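PDB 3LEQ: uncharacterized protein cvnB5 from Streptomyces avermitilis, which is of unknown function but has a Roadblock/LC7 domain, a fold found in regulators of small GTPases, and so may play a similar part in signalling. Local coordinates for residues G11-V16 with D20-L25; I82-G87 with M111-I116. One frame throughout, in Å; residues are numbered along the deposited sequence.

Both contacts fasten a terminal helix to the same face of the central antiparallel sheet of this Roadblock/LC7 domain. Interaction 1 comes first along the chain and is local, joining the end of helix 4-15 to strand 19-26 just after the turn; interaction 2 follows and is longer in range, bringing the end of helix 102-115 back to strand 80-85. Strand 90-96 runs between these two strands in the sheet. The centres of the contacts lie about 11 Å apart, and in the conformer given for Leu112 they meet where Leu12 CD2 packs on Leu112 CD2 at 3.8 Å. This is consistent with one apolar layer shared by the first and last helices, while helix 40-55 packs on the opposite face of the sheet.

Interaction 1 of 2, residues G11-V16 with D20-L25; sequences GLVDRV and DHAVVL
The imidazole of His21 hangs on a residue whose CA touches Val13 CG2 at 3.9 Å, and the bond from CA to CB of His21 points away from helix 4-15. One face of the ring has Asp20 CB 4.0 Å above its plane, displaced from the ring centre, and the ring is also stacked with that of Phe38. The side chain of Asp20 likewise starts away from the helix, and touches Arg97. What faces the helix is therefore mostly main chain. Val13 lays both methyls against it: CG1, anti to the backbone N (chi1 167°), comes to 3.4 Å from Asp20 O, while CG2 reaches on toward His21 and Ala22. Farther along the strand, Ala22 does turn its methyl to the helix, where CB meets Leu12 CD2 at 4.2 Å and Val13 CG2 at 4.3 Å. Replacing Val13 by alanine would probably open a gap over the Asp20-His21 backbone and leave the methyl of Ala22 with less cover. Three residues separate the segments, so the chain turns back directly from helix 4-15 into strand 19-26, the two running nearly antiparallel (163°). Asp20 and His21 both pair with Leu95 of strand 90-96 in a classic beta bulge, which Val13 overlies. No hydrogen bond crosses between helix and strand: methyl groups pack against main chain and against the methyl of Ala22, whose backbone N is held by Ser35 OG.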
ATOM      1  N   GLY A  11      -9.287  -4.470   5.370  1.00 11.58           N
ATOM      2  CA  GLY A  11     -10.468  -4.687   4.535  1.00 12.21           C
ATOM      3  C   GLY A  11     -10.121  -4.757   3.060  1.00 12.18           C
ATOM      4  O   GLY A  11     -10.592  -5.649   2.354  1.00 12.70           O
ATOM      5  N   LEU A  12      -9.281  -3.830   2.598  1.00 12.00           N
ATOM      6  CA  LEU A  12      -8.772  -3.882   1.220  1.00 11.75           C
ATOM      7  C   LEU A  12      -8.091  -5.229   0.938  1.00 11.35           C
ATOM      8  O   LEU A  12      -8.368  -5.872  -0.071  1.00 11.14           O
ATOM      9  CB  LEU A  12      -7.783  -2.744   0.963  1.00 11.38           C
ATOM     10  CG  LEU A  12      -7.058  -2.760  -0.382  1.00 10.92           C
ATOM     11  CD1 LEU A  12      -8.013  -2.341  -1.494  1.00 11.06           C
ATOM     12  CD2 LEU A  12      -5.821  -1.857  -0.356  1.00 11.35           C
ATOM     13  N   VAL A  13      -7.195  -5.638   1.830  1.00 11.10           N
ATOM     14  CA  VAL A  13      -6.439  -6.889   1.639  1.00 11.44           C
ATOM     15  C   VAL A  13      -7.383  -8.104   1.629  1.00 11.74           C
ATOM     16  O   VAL A  13      -7.216  -9.032   0.817  1.00 11.83           O
ATOM     17  CB  VAL A  13      -5.352  -7.067   2.731  1.00 11.94           C
ATOM     18  CG1 VAL A  13      -4.790  -8.502   2.730  1.00 11.99           C
ATOM     19  CG2 VAL A  13      -4.250  -6.047   2.563  1.00 11.69           C
ATOM     20  N   ASP A  14      -8.375  -8.087   2.519  1.00 11.54           N
ATOM     21  CA  ASP A  14      -9.334  -9.192   2.643  1.00 12.36           C
ATOM     22  C   ASP A  14     -10.257  -9.335   1.432  1.00 11.98           C
ATOM     23  O   ASP A  14     -10.475 -10.443   0.951  1.00 12.16           O
ATOM     24  CB  ASP A  14     -10.144  -9.077   3.948  1.00 12.39           C
ATOM     25  CG  ASP A  14      -9.424  -9.715   5.150  1.00 15.21           C
ATOM     26  OD1 ASP A  14      -8.191  -9.950   5.062  1.00 19.55           O
ATOM     27  OD2 ASP A  14     -10.085  -9.985   6.185  1.00 17.65           O
ATOM     28  N   ARG A  15     -10.786  -8.220   0.944  1.00 12.09           N
ATOM     29  CA  ARG A  15     -11.750  -8.242  -0.165  1.00 12.02           C
ATOM     30  C   ARG A  15     -11.077  -8.453  -1.517  1.00 11.77           C
ATOM     31  O   ARG A  15     -11.669  -9.072  -2.408  1.00 11.86           O
ATOM     32  CB  ARG A  15     -12.542  -6.934  -0.226  1.00 11.98           C
ATOM     33  CG  ARG A  15     -13.402  -6.639   0.990  1.00 12.15           C
ATOM     34  CD  ARG A  15     -14.005  -5.230   0.893  1.00 13.23           C
ATOM     35  NE  ARG A  15     -12.999  -4.161   0.886  1.00 12.35           N
ATOM     36  CZ  ARG A  15     -12.566  -3.502  -0.198  1.00 13.75           C
ATOM     37  NH1 ARG A  15     -13.033  -3.769  -1.413  1.00 14.15           N
ATOM     38  NH2 ARG A  15     -11.659  -2.554  -0.063  1.00 13.20           N
ATOM     39  N   VAL A  16      -9.859  -7.931  -1.677  1.00 10.76           N
ATOM     40  CA  VAL A  16      -9.210  -7.924  -2.990  1.00 10.85           C
ATOM     41  C   VAL A  16      -8.164  -9.044  -3.158  1.00 10.66           C
ATOM     42  O   VAL A  16      -7.046  -8.953  -2.648  1.00  9.89           O
ATOM     43  CB  VAL A  16      -8.630  -6.534  -3.338  1.00 10.83           C
ATOM     44  CG1 VAL A  16      -8.123  -6.500  -4.791  1.00 11.44           C
ATOM     45  CG2 VAL A  16      -9.675  -5.455  -3.117  1.00 11.17           C
ATOM     46  N   ASP A  20      -2.030  -8.322  -1.594  1.00 11.74           N
ATOM     47  CA  ASP A  20      -1.469  -9.124  -0.511  1.00 11.68           C
ATOM     48  C   ASP A  20      -1.240  -8.335   0.811  1.00 11.28           C
ATOM     49  O   ASP A  20      -1.543  -8.839   1.905  1.00 11.33           O
ATOM     50  CB  ASP A  20      -0.176  -9.786  -0.975  1.00 13.03           C
ATOM     51  CG  ASP A  20      -0.412 -10.998  -1.886  1.00 14.58           C
ATOM     52  OD1 ASP A  20      -1.559 -11.515  -1.993  1.00 17.58           O
ATOM     53  OD2 ASP A  20       0.577 -11.448  -2.498  1.00 16.96           O
ATOM     54  N   HIS A  21      -0.702  -7.118   0.712  1.00  9.41           N
ATOM     55  CA  HIS A  21      -0.426  -6.284   1.886  1.00  9.11           C
ATOM     56  C   HIS A  21      -0.616  -4.827   1.518  1.00  8.49           C
ATOM     57  O   HIS A  21      -0.523  -4.472   0.342  1.00  7.98           O
ATOM     58  CB  HIS A  21       1.015  -6.466   2.413  1.00  8.94           C
ATOM     59  CG  HIS A  21       1.428  -7.895   2.591  1.00  9.87           C
ATOM     60  ND1 HIS A  21       0.881  -8.713   3.557  1.00 10.99           N
ATOM     61  CD2 HIS A  21       2.341  -8.646   1.934  1.00 10.54           C
ATOM     62  CE1 HIS A  21       1.423  -9.917   3.470  1.00 12.00           C
ATOM     63  NE2 HIS A  21       2.313  -9.904   2.492  1.00 11.05           N
ATOM     64  N   ALA A  22      -0.862  -4.000   2.533  1.00  8.36           N
ATOM     65  CA  ALA A  22      -1.009  -2.560   2.373  1.00  8.89           C
ATOM     66  C   ALA A  22      -0.498  -1.796   3.588  1.00  9.04           C
ATOM     67  O   ALA A  22      -0.665  -2.240   4.731  1.00  9.91           O
ATOM     68  CB  ALA A  22      -2.485  -2.208   2.099  1.00  8.48           C
ATOM     69  N   VAL A  23       0.129  -0.653   3.338  1.00 10.08           N
ATOM     70  CA  VAL A  23       0.537   0.257   4.410  1.00 11.06           C
ATOM     71  C   VAL A  23       0.241   1.688   4.009  1.00 10.91           C
ATOM     72  O   VAL A  23       0.120   2.001   2.809  1.00 11.08           O
ATOM     73  CB  VAL A  23       2.066   0.160   4.734  1.00 10.31           C
ATOM     74  CG1 VAL A  23       2.435  -1.217   5.218  1.00 13.46           C
ATOM     75  CG2 VAL A  23       2.937   0.528   3.522  1.00 12.11           C
ATOM     76  N   VAL A  24       0.147   2.555   5.011  1.00 10.71           N
ATOM     77  CA  VAL A  24       0.129   3.994   4.776  1.00 10.08           C
ATOM     78  C   VAL A  24       1.358   4.601   5.488  1.00  9.82           C
ATOM     79  O   VAL A  24       1.586   4.357   6.680  1.00 10.68           O
ATOM     80  CB  VAL A  24      -1.160   4.647   5.267  1.00 10.24           C
ATOM     81  CG1 VAL A  24      -1.049   6.171   5.174  1.00  8.97           C
ATOM     82  CG2 VAL A  24      -2.365   4.131   4.461  1.00  9.58           C
ATOM     83  N   LEU A  25       2.164   5.334   4.731  1.00  9.91           N
ATOM     84  CA  LEU A  25       3.406   5.911   5.242  1.00 10.12           C
ATOM     85  C   LEU A  25       3.268   7.426   5.306  1.00 10.24           C
ATOM     86  O   LEU A  25       2.684   8.026   4.410  1.00 10.03           O
ATOM     87  CB  LEU A  25       4.575   5.529   4.320  1.00 10.25           C
ATOM     88  CG  LEU A  25       4.696   4.038   3.945  1.00 10.46           C
ATOM     89  CD1 LEU A  25       5.808   3.852   2.913  1.00 10.25           C
ATOM     90  CD2 LEU A  25       4.955   3.148   5.194  1.00  9.00           C
TER

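Interaction 2 of 2, residues I82-G87 with M111-I116; sequences ILTAAG and MLVKKI
Val113 packs by methyl contact against the end of strand 80-85 and the residue after it, with Thr84, Ala85 and Ala86 all meeting this one side chain. Its CG2 touches Thr84 CG2 at 4.2 Å, the two side chains lying at a slant to each other. Ala86 is met by both branches, its CA lying 4.2 Å from Val113 CG1 and its CB 4.5 Å from Val113 CG2. A second kind of contact is methyl against carbonyl oxygen: Ala85 O sits 3.8 Å from CG1 of Val113 and equally far from CG2, so the oxygen faces the two methyls evenly. With CG1 anti to the backbone N (chi1 168°), both methyls are presented to the strand. Polar bonding takes no part across the contact. The hydroxyl of Thr84 makes a weak hydrogen bond to Gln71 NE2 on the edge strand 71-75, while its methyl meets the valine. The contact thus closes the far end of a larger interface. Earlier on the strand, Ile82 packs on Val105 and Met109 of helix 102-115, and Thr84 also touches Met109; on the other side of the sheet Leu83 meets Ala50 and Met54 of helix 40-55. Next to Val113, Leu112 in the conformer given reaches Leu92 of strand 90-96 and Leu8 and Leu9 of helix 4-15, consistent with a tie between the last helix and the first.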
ATOM      1  N   ILE A  82       2.785  -0.795  -5.690  1.00 11.07           N
ATOM      2  CA  ILE A  82       2.088   0.379  -6.192  1.00 11.14           C
ATOM      3  C   ILE A  82       1.981   1.378  -5.056  1.00  9.54           C
ATOM      4  O   ILE A  82       1.604   1.015  -3.937  1.00 10.49           O
ATOM      5  CB  ILE A  82       0.660   0.056  -6.773  1.00 11.83           C
ATOM      6  CG1 ILE A  82       0.697  -1.131  -7.743  1.00 12.62           C
ATOM      7  CG2 ILE A  82       0.016   1.323  -7.436  1.00 12.41           C
ATOM      8  CD1 ILE A  82      -0.658  -1.676  -8.176  1.00 14.75           C
ATOM      9  N   LEU A  83       2.271   2.631  -5.359  1.00  8.39           N
ATOM     10  CA  LEU A  83       2.246   3.696  -4.375  1.00  7.74           C
ATOM     11  C   LEU A  83       1.419   4.863  -4.911  1.00  7.93           C
ATOM     12  O   LEU A  83       1.582   5.238  -6.057  1.00  8.12           O
ATOM     13  CB  LEU A  83       3.690   4.130  -4.116  1.00  8.22           C
ATOM     14  CG  LEU A  83       4.042   5.285  -3.198  1.00  9.29           C
ATOM     15  CD1 LEU A  83       5.423   5.026  -2.613  1.00 11.48           C
ATOM     16  CD2 LEU A  83       4.024   6.627  -3.955  1.00 11.98           C
ATOM     17  N   THR A  84       0.552   5.435  -4.078  1.00  7.03           N
ATOM     18  CA  THR A  84      -0.211   6.622  -4.450  1.00  7.11           C
ATOM     19  C   THR A  84      -0.330   7.579  -3.265  1.00  7.40           C
ATOM     20  O   THR A  84      -0.222   7.172  -2.113  1.00  7.34           O
ATOM     21  CB  THR A  84      -1.626   6.258  -5.053  1.00  7.55           C
ATOM     22  OG1 THR A  84      -2.251   7.444  -5.575  1.00  9.45           O
ATOM     23  CG2 THR A  84      -2.547   5.663  -4.001  1.00  7.03           C
ATOM     24  N   ALA A  85      -0.571   8.850  -3.546  1.00  7.23           N
ATOM     25  CA  ALA A  85      -0.796   9.835  -2.494  1.00  7.91           C
ATOM     26  C   ALA A  85      -2.086   9.522  -1.728  1.00  8.78           C
ATOM     27  O   ALA A  85      -3.110   9.155  -2.338  1.00  8.46           O
ATOM     28  CB  ALA A  85      -0.878  11.246  -3.101  1.00  8.54           C
ATOM     29  N   ALA A  86      -2.027   9.680  -0.399  1.00  8.54           N
ATOM     30  CA  ALA A  86      -3.211   9.629   0.476  1.00  8.53           C
ATOM     31  C   ALA A  86      -3.267  10.954   1.205  1.00  9.26           C
ATOM     32  O   ALA A  86      -2.889  11.065   2.390  1.00  9.27           O
ATOM     33  CB  ALA A  86      -3.108   8.469   1.464  1.00  8.66           C
ATOM     34  N   GLY A  87      -3.703  11.987   0.481  1.00  8.70           N
ATOM     35  CA  GLY A  87      -3.585  13.366   0.979  1.00  8.47           C
ATOM     36  C   GLY A  87      -2.144  13.845   0.918  1.00  8.27           C
ATOM     37  O   GLY A  87      -1.257  13.070   0.559  1.00  8.42           O
HETATM   38  N   MSE A 111     -10.465   4.088  -4.595  1.00  9.79           N
HETATM   39  CA  MSE A 111     -11.694   4.058  -3.777  1.00  9.89           C
HETATM   40  C   MSE A 111     -11.360   4.108  -2.292  1.00  9.35           C
HETATM   41  O   MSE A 111     -12.053   4.767  -1.524  1.00  9.96           O
HETATM   42  CB  MSE A 111     -12.546   2.822  -4.091  1.00  9.38           C
HETATM   43  CG  MSE A 111     -13.126   2.785  -5.520  1.00  9.41           C
HETATM   44 SE   MSE A 111     -14.180   4.400  -5.993  1.00 16.68          SE
HETATM   45  CE  MSE A 111     -12.835   5.314  -7.107  1.00 13.14           C
ATOM     46  N   LEU A 112     -10.293   3.425  -1.888  1.00  9.82           N
ATOM     47  CA  LEU A 112      -9.840   3.445  -0.490  0.50  9.53           C
ATOM     48  C   LEU A 112      -9.433   4.862  -0.054  1.00  9.34           C
ATOM     49  O   LEU A 112      -9.821   5.327   1.015  1.00  8.49           O
ATOM     50  CB  LEU A 112      -8.678   2.463  -0.286  0.50  9.41           C
ATOM     51  CG  LEU A 112      -8.084   2.380   1.128  0.50  9.67           C
ATOM     52  CD1 LEU A 112      -9.154   2.048   2.151  0.50  8.97           C
ATOM     53  CD2 LEU A 112      -6.921   1.400   1.208  0.50  7.57           C
ATOM     54  N   VAL A 113      -8.627   5.538  -0.883  1.00  9.69           N
ATOM     55  CA  VAL A 113      -8.160   6.901  -0.581  1.00  9.88           C
ATOM     56  C   VAL A 113      -9.357   7.856  -0.448  1.00 10.61           C
ATOM     57  O   VAL A 113      -9.356   8.765   0.369  1.00 10.06           O
ATOM     58  CB  VAL A 113      -7.131   7.407  -1.644  1.00  9.29           C
ATOM     59  CG1 VAL A 113      -6.850   8.920  -1.507  1.00 10.66           C
ATOM     60  CG2 VAL A 113      -5.819   6.599  -1.545  1.00 10.40           C
ATOM     61  N   LYS A 114     -10.387   7.610  -1.248  1.00 11.31           N
ATOM     62  CA  LYS A 114     -11.605   8.395  -1.219  1.00 12.37           C
ATOM     63  C   LYS A 114     -12.284   8.186   0.123  1.00 12.65           C
ATOM     64  O   LYS A 114     -12.793   9.132   0.715  1.00 12.41           O
ATOM     65  CB  LYS A 114     -12.540   7.905  -2.330  1.00 12.47           C
ATOM     66  CG  LYS A 114     -13.108   8.985  -3.195  1.00 14.89           C
ATOM     67  CD  LYS A 114     -12.197   9.290  -4.374  1.00 17.70           C
ATOM     68  CE  LYS A 114     -12.663  10.564  -5.075  1.00 18.36           C
ATOM     69  NZ  LYS A 114     -12.124  10.673  -6.458  1.00 20.23           N
ATOM     70  N   LYS A 115     -12.285   6.936   0.601  1.00 13.57           N
ATOM     71  CA  LYS A 115     -13.010   6.591   1.829  1.00 14.57           C
ATOM     72  C   LYS A 115     -12.363   7.199   3.064  1.00 14.70           C
ATOM     73  O   LYS A 115     -13.050   7.499   4.030  1.00 15.21           O
ATOM     74  CB  LYS A 115     -13.163   5.074   1.999  1.00 14.48           C
ATOM     75  N   ILE A 116     -11.043   7.368   3.022  1.00 15.69           N
ATOM     76  CA  ILE A 116     -10.303   7.992   4.107  1.00 15.87           C
ATOM     77  C   ILE A 116     -10.655   9.470   4.150  1.00 15.90           C
ATOM     78  O   ILE A 116     -11.019   9.997   5.201  1.00 15.69           O
ATOM     79  CB  ILE A 116      -8.762   7.845   3.940  1.00 15.95           C
ATOM     80  CG1 ILE A 116      -8.338   6.379   3.965  1.00 16.60           C
ATOM     81  CG2 ILE A 116      -8.054   8.611   5.029  1.00 16.61           C
ATOM     82  CD1 ILE A 116      -6.871   6.156   3.579  1.00 19.30           C
TER